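Local atomic coordinates of heat shock protein, putative (Plasmodium falciparum, PDB entry 1Y6Z), a protein that is probably an Hsp90-family chaperone that uses ATP hydrolysis to help client proteins fold, represented here by its middle domain. Residues Glu60-Phe66 and Arg92-Arg98; Asn211-Gln216 and Leu232-Glu236. One frame throughout, in Å; residues are numbered along the deposited sequence.

Contact 1. Residues Glu60-Phe66 and Arg92-Arg98; sequences ELSKNMF and RWLTFLR
R92 lays its guanidinium flat over one face of the F66 ring, the two planes only 4° apart and their centres 4.1 Å from each other. This is a cation-pi stack, extended by a CH-pi contact: R92 CD stands 3.9 Å from the ring centroid. At chi1 75° R92 CG is flanked by both the backbone N and the carbonyl carbon, and the chain then runs extended to NE, which carries the methylenes and the charged end in turn across the ring. Arginine suits the place because its flat cation matches the aromatic face while its NH2 can still make a salt bridge with E164. T95 brings its CG2 methyl obliquely to F66 CD1 (3.8 Å), and N64 OD1 accepts from F66 N in an Asx turn that ties this backbone N to the N64 side chain.

In this Hsp90 middle domain the two segments belong to loops of the mixed five-stranded sheet: 60-66 leads toward strand 73-77, and the loop segment 92-98 runs into strand 98-103. Helix 145-164 packs against both, with Y157 touching L61 and T95, and F96 stacking on F154.

Farther along, L61 pushes its branched end at the type I turn from L94 to L97, CD1 reaching F96 CA at 3.7 Å. The other polar anchor is R98, whose bend at chi2 (-68°) turns the guanidinium so that its edge meets the carbonyls of its own turn. R98 NH1 grips two backbone carbonyls, T95 O and L97 O, each at 2.9 Å, and R98 NH2 donates to E60 OE1, also at 2.9 Å. In this salt bridge OE1 lies in the guanidinium plane, whereas NH2 approaches from above the carboxylate plane. Water 1 spans R98 NE and E60 OE2, so all three nitrogens of this buried cation are engaged and its rotation is fixed.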
loop_
_atom_site.group_PDB
_atom_site.type_symbol
_atom_site.label_atom_id
_atom_site.label_comp_id
_atom_site.label_asym_id
_atom_site.label_seq_id
_atom_site.Cartn_x
_atom_site.Cartn_y
_atom_site.Cartn_z
ATOM N N GLU B 60 -30.210 2.007 2.528
ATOM C CA GLU B 60 -29.878 3.004 3.565
ATOM C C GLU B 60 -29.145 4.251 3.016
ATOM O O GLU B 60 -29.168 5.300 3.651
ATOM C CB GLU B 60 -28.972 2.409 4.657
ATOM C CG GLU B 60 -29.524 1.230 5.396
ATOM C CD GLU B 60 -29.154 -0.096 4.730
ATOM O OE1 GLU B 60 -28.516 -0.055 3.671
ATOM O OE2 GLU B 60 -29.516 -1.177 5.246
ATOM N N LEU B 61 -28.532 4.145 1.834
ATOM C CA LEU B 61 -27.753 5.239 1.299
ATOM C C LEU B 61 -28.338 5.793 0.022
ATOM O O LEU B 61 -27.682 6.529 -0.710
ATOM C CB LEU B 61 -26.298 4.770 1.026
ATOM C CG LEU B 61 -25.570 4.197 2.252
ATOM C CD1 LEU B 61 -24.162 3.711 1.800
ATOM C CD2 LEU B 61 -25.489 5.348 3.256
ATOM N N SER B 62 -29.554 5.399 -0.288
ATOM C CA SER B 62 -30.117 5.780 -1.575
ATOM C C SER B 62 -30.936 7.070 -1.506
ATOM O O SER B 62 -31.584 7.442 -2.494
ATOM C CB SER B 62 -30.992 4.660 -2.100
ATOM O OG SER B 62 -31.665 5.143 -3.273
ATOM N N LYS B 63 -31.002 7.689 -0.335
ATOM C CA LYS B 63 -31.735 8.967 -0.177
ATOM C C LYS B 63 -30.761 10.095 0.130
ATOM O O LYS B 63 -30.679 11.036 -0.628
ATOM C CB LYS B 63 -32.835 8.884 0.881
ATOM C CG LYS B 63 -34.060 8.036 0.459
ATOM C CD LYS B 63 -35.020 7.848 1.673
ATOM C CE LYS B 63 -36.213 6.934 1.347
ATOM N NZ LYS B 63 -36.907 6.375 2.545
ATOM N N ASN B 64 -30.042 10.000 1.235
ATOM C CA ASN B 64 -28.873 10.846 1.481
ATOM C C ASN B 64 -27.562 10.053 1.339
ATOM O O ASN B 64 -27.498 8.884 1.705
ATOM C CB ASN B 64 -28.915 11.422 2.901
ATOM C CG ASN B 64 -27.875 12.521 3.127
ATOM O OD1 ASN B 64 -27.028 12.412 4.033
ATOM N ND2 ASN B 64 -27.907 13.578 2.269
ATOM N N MET B 65 -26.502 10.723 0.903
ATOM C CA MET B 65 -25.170 10.100 0.874
ATOM C C MET B 65 -24.782 9.422 2.164
ATOM O O MET B 65 -24.055 8.428 2.164
ATOM C CB MET B 65 -24.091 11.120 0.530
ATOM C CG MET B 65 -23.766 11.170 -0.924
ATOM S SD MET B 65 -22.154 11.866 -1.051
ATOM C CE MET B 65 -22.294 13.260 -0.016
ATOM N N PHE B 66 -25.219 9.972 3.277
ATOM C CA PHE B 66 -24.873 9.348 4.538
ATOM C C PHE B 66 -26.121 9.018 5.326
ATOM O O PHE B 66 -27.117 9.752 5.237
ATOM C CB PHE B 66 -23.846 10.193 5.314
ATOM C CG PHE B 66 -22.541 10.390 4.553
ATOM C CD1 PHE B 66 -21.578 9.372 4.519
ATOM C CD2 PHE B 66 -22.289 11.574 3.866
ATOM C CE1 PHE B 66 -20.371 9.540 3.787
ATOM C CE2 PHE B 66 -21.078 11.763 3.164
ATOM C CZ PHE B 66 -20.131 10.729 3.112
ATOM N N ARG B 92 -16.332 7.883 7.665
ATOM C CA ARG B 92 -17.650 7.746 7.037
ATOM C C ARG B 92 -17.575 7.566 5.531
ATOM O O ARG B 92 -18.568 7.137 4.889
ATOM C CB ARG B 92 -18.535 8.951 7.367
ATOM C CG ARG B 92 -18.183 10.221 6.599
ATOM C CD ARG B 92 -19.190 11.372 6.957
ATOM N NE ARG B 92 -18.919 12.565 6.161
ATOM C CZ ARG B 92 -19.765 13.599 6.030
ATOM N NH1 ARG B 92 -20.929 13.602 6.665
ATOM N NH2 ARG B 92 -19.446 14.629 5.289
ATOM N N TRP B 93 -16.416 7.852 4.926
ATOM C CA TRP B 93 -16.341 7.601 3.487
ATOM C C TRP B 93 -16.481 6.085 3.179
ATOM O O TRP B 93 -16.811 5.727 2.067
ATOM C CB TRP B 93 -15.099 8.191 2.839
ATOM C CG TRP B 93 -13.860 7.491 3.156
ATOM C CD1 TRP B 93 -13.076 7.711 4.238
ATOM C CD2 TRP B 93 -13.247 6.408 2.405
ATOM N NE1 TRP B 93 -12.022 6.836 4.232
ATOM C CE2 TRP B 93 -12.070 6.067 3.084
ATOM C CE3 TRP B 93 -13.565 5.743 1.189
ATOM C CZ2 TRP B 93 -11.193 5.039 2.622
ATOM C CZ3 TRP B 93 -12.672 4.752 0.701
ATOM C CH2 TRP B 93 -11.517 4.399 1.438
ATOM N N LEU B 94 -16.291 5.231 4.179
ATOM C CA LEU B 94 -16.457 3.786 4.033
ATOM C C LEU B 94 -17.810 3.217 4.458
ATOM O O LEU B 94 -17.936 1.995 4.589
ATOM C CB LEU B 94 -15.383 3.067 4.852
ATOM C CG LEU B 94 -14.047 3.200 4.136
ATOM C CD1 LEU B 94 -13.017 2.842 5.171
ATOM C CD2 LEU B 94 -14.004 2.236 2.887
ATOM N N THR B 95 -18.794 4.094 4.642
ATOM C CA THR B 95 -20.168 3.744 5.044
ATOM C C THR B 95 -20.813 2.755 4.070
ATOM O O THR B 95 -21.730 2.043 4.447
ATOM C CB THR B 95 -21.090 4.996 5.178
ATOM O OG1 THR B 95 -22.362 4.633 5.778
ATOM C CG2 THR B 95 -21.338 5.679 3.835
ATOM N N PHE B 96 -20.340 2.734 2.827
ATOM C CA PHE B 96 -20.954 1.835 1.792
ATOM C C PHE B 96 -20.533 0.381 1.982
ATOM O O PHE B 96 -21.164 -0.497 1.434
ATOM C CB PHE B 96 -20.662 2.291 0.360
ATOM C CG PHE B 96 -19.192 2.220 -0.015
ATOM C CD1 PHE B 96 -18.356 3.300 0.181
ATOM C CD2 PHE B 96 -18.650 1.028 -0.535
ATOM C CE1 PHE B 96 -16.992 3.273 -0.179
ATOM C CE2 PHE B 96 -17.246 0.965 -0.854
ATOM C CZ PHE B 96 -16.450 2.085 -0.695
ATOM N N LEU B 97 -19.478 0.093 2.758
ATOM C CA LEU B 97 -19.077 -1.286 2.970
ATOM C C LEU B 97 -20.157 -2.039 3.803
ATOM O O LEU B 97 -20.784 -1.457 4.678
ATOM C CB LEU B 97 -17.776 -1.306 3.848
ATOM C CG LEU B 97 -16.447 -0.840 3.293
ATOM C CD1 LEU B 97 -15.419 -1.108 4.456
ATOM C CD2 LEU B 97 -16.059 -1.694 2.158
ATOM N N ARG B 98 -20.339 -3.318 3.529
ATOM C CA ARG B 98 -21.171 -4.178 4.352
ATOM C C ARG B 98 -20.256 -5.314 4.803
ATOM O O ARG B 98 -19.424 -5.800 4.033
ATOM C CB ARG B 98 -22.375 -4.700 3.558
ATOM C CG ARG B 98 -23.331 -3.607 3.093
ATOM C CD ARG B 98 -23.997 -3.036 4.304
ATOM N NE ARG B 98 -24.976 -1.958 4.097
ATOM C CZ ARG B 98 -24.701 -0.662 4.217
ATOM N NH1 ARG B 98 -23.465 -0.255 4.417
ATOM N NH2 ARG B 98 -25.664 0.244 4.060
HETATM O O HOH W 1 -27.629 -3.043 4.437
#

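Contact 2. Residues Asn211-Gln216 and Leu232-Glu236; sequences NKKTAQ and LFSLE
N211 OD1 accepts a hydrogen bond from K213 N at 2.9 Å, nearly straight at 161° and received on a lone pair in the carbonyl plane. This is an N-cap: the asparagine side chain closes back on the short, weakly bonded helix 212-215, a job its compact carbonyl does well. The backbone of N211 faces the other segment, and L235 rests CD2 against N211 O at 3.8 Å.

The main apolar meeting is between A215 and F233. A215 CB sits squarely over one face of the F233 ring, 3.7 Å from its centroid and 11° off the normal, a CH-pi contact for which a small methyl is apt because the helix can come close to the ring. With F233 CG anti to its carbonyl carbon (chi1 -58°), the ring projects from its strand to the helix.

Strands 204-208 and 231-234 are parallel neighbours in a three-stranded sheet, and the chain between them carries helices 212-215 and 222-226, a beta-alpha-beta crossover whose first helix lies over F233. Farther round the ring, Q216 CB approaches F233 CZ obliquely at 3.4 Å, and K212 O comes to F233 CE1 at 3.6 Å, likewise obliquely. The long K212 side chain turns away, and its NZ donates to G184 O, while the side chains of I181 and Y179 also touch F233, whose backbone bonds to that of Y179.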
loop_
_atom_site.group_PDB
_atom_site.type_symbol
_atom_site.label_atom_id
_atom_site.label_comp_id
_atom_site.label_asym_id
_atom_site.label_seq_id
_atom_site.Cartn_x
_atom_site.Cartn_y
_atom_site.Cartn_z
ATOM N N ASN B 211 -20.896 20.361 -17.792
ATOM C CA ASN B 211 -21.148 19.169 -18.590
ATOM C C ASN B 211 -19.781 18.748 -19.135
ATOM O O ASN B 211 -18.865 19.574 -19.207
ATOM C CB ASN B 211 -22.098 19.533 -19.742
ATOM C CG ASN B 211 -22.552 18.326 -20.553
ATOM O OD1 ASN B 211 -21.764 17.706 -21.281
ATOM N ND2 ASN B 211 -23.843 18.002 -20.451
ATOM N N LYS B 212 -19.626 17.486 -19.516
ATOM C CA LYS B 212 -18.361 17.016 -20.074
ATOM C C LYS B 212 -18.027 17.725 -21.401
ATOM O O LYS B 212 -16.856 18.021 -21.690
ATOM C CB LYS B 212 -18.431 15.503 -20.243
ATOM C CG LYS B 212 -17.259 14.847 -20.926
ATOM C CD LYS B 212 -17.648 13.424 -21.317
ATOM C CE LYS B 212 -16.449 12.610 -21.786
ATOM N NZ LYS B 212 -15.675 13.231 -22.911
ATOM N N LYS B 213 -19.061 18.004 -22.197
ATOM C CA LYS B 213 -18.917 18.749 -23.460
ATOM C C LYS B 213 -18.654 20.240 -23.249
ATOM O O LYS B 213 -17.735 20.804 -23.842
ATOM C CB LYS B 213 -20.166 18.595 -24.331
ATOM C CG LYS B 213 -20.710 17.168 -24.461
ATOM C CD LYS B 213 -22.220 17.196 -24.694
ATOM C CE LYS B 213 -22.570 17.915 -25.996
ATOM N NZ LYS B 213 -23.947 18.462 -25.919
ATOM N N THR B 214 -19.465 20.881 -22.413
ATOM C CA THR B 214 -19.353 22.323 -22.205
ATOM C C THR B 214 -18.072 22.737 -21.473
ATOM O O THR B 214 -17.632 23.881 -21.598
ATOM C CB THR B 214 -20.576 22.909 -21.450
ATOM O OG1 THR B 214 -20.390 22.794 -20.029
ATOM C CG2 THR B 214 -21.877 22.229 -21.877
ATOM N N ALA B 215 -17.494 21.804 -20.714
ATOM C CA ALA B 215 -16.347 22.074 -19.824
ATOM C C ALA B 215 -15.082 22.492 -20.563
ATOM O O ALA B 215 -14.414 23.431 -20.152
ATOM C CB ALA B 215 -16.058 20.859 -18.924
ATOM N N GLN B 216 -14.757 21.790 -21.644
ATOM C CA GLN B 216 -13.577 22.129 -22.451
ATOM C C GLN B 216 -13.784 23.307 -23.413
ATOM O O GLN B 216 -12.825 23.800 -24.017
ATOM C CB GLN B 216 -13.021 20.907 -23.196
ATOM C CG GLN B 216 -14.043 20.070 -23.923
ATOM C CD GLN B 216 -13.404 19.129 -24.922
ATOM O OE1 GLN B 216 -12.299 18.614 -24.707
ATOM N NE2 GLN B 216 -14.098 18.897 -26.034
ATOM N N LEU B 232 -8.214 18.347 -16.099
ATOM C CA LEU B 232 -9.330 17.521 -15.611
ATOM C C LEU B 232 -10.581 18.353 -15.436
ATOM O O LEU B 232 -10.496 19.545 -15.141
ATOM C CB LEU B 232 -8.998 16.953 -14.234
ATOM C CG LEU B 232 -7.625 16.305 -14.146
ATOM C CD1 LEU B 232 -7.265 16.189 -12.627
ATOM C CD2 LEU B 232 -7.709 15.000 -14.921
ATOM N N PHE B 233 -11.735 17.706 -15.545
ATOM C CA PHE B 233 -13.006 18.390 -15.311
ATOM C C PHE B 233 -13.621 18.090 -13.932
ATOM O O PHE B 233 -13.785 16.925 -13.554
ATOM C CB PHE B 233 -14.004 17.991 -16.401
ATOM C CG PHE B 233 -13.549 18.298 -17.822
ATOM C CD1 PHE B 233 -13.966 17.492 -18.875
ATOM C CD2 PHE B 233 -12.712 19.385 -18.100
ATOM C CE1 PHE B 233 -13.558 17.770 -20.199
ATOM C CE2 PHE B 233 -12.285 19.665 -19.422
ATOM C CZ PHE B 233 -12.699 18.869 -20.451
ATOM N N SER B 234 -13.937 19.154 -13.195
ATOM C CA SER B 234 -14.793 19.100 -12.013
ATOM C C SER B 234 -16.260 19.382 -12.438
ATOM O O SER B 234 -16.583 20.406 -13.052
ATOM C CB SER B 234 -14.281 20.058 -10.936
ATOM O OG SER B 234 -15.219 20.242 -9.886
ATOM N N LEU B 235 -17.138 18.427 -12.179
ATOM C CA LEU B 235 -18.521 18.573 -12.593
ATOM C C LEU B 235 -19.472 18.599 -11.388
ATOM O O LEU B 235 -20.664 18.826 -11.541
ATOM C CB LEU B 235 -18.889 17.499 -13.611
ATOM C CG LEU B 235 -17.947 17.243 -14.809
ATOM C CD1 LEU B 235 -18.399 16.059 -15.624
ATOM C CD2 LEU B 235 -17.746 18.453 -15.749
ATOM N N GLU B 236 -18.962 18.416 -10.175
ATOM C CA GLU B 236 -19.819 18.703 -9.045
ATOM C C GLU B 236 -19.117 19.164 -7.806
ATOM O O GLU B 236 -17.863 19.031 -7.709
ATOM C CB GLU B 236 -20.733 17.538 -8.740
ATOM C CG GLU B 236 -20.091 16.286 -8.168
ATOM C CD GLU B 236 -21.180 15.227 -7.948
ATOM O OE1 GLU B 236 -21.257 14.314 -8.814
ATOM O OE2 GLU B 236 -21.990 15.395 -6.962
#

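Both segments of contact 1 come first along the chain and those of contact 2 follow, their centres 26 Å apart and their nearest atoms about 7 Å apart without touching. Each belongs to a different sheet: contact 1 joins loops of the mixed five-stranded sheet, and contact 2 ties the short helix 212-215 to strand 231-234 of the parallel sheet. Helices 121-141 and 145-164 follow contact 1 in the chain and pack on it, leading on toward the region that holds contact 2. This agrees with the Hsp90 middle domain as a larger and a smaller alpha/beta unit linked by helices, with one contact in each.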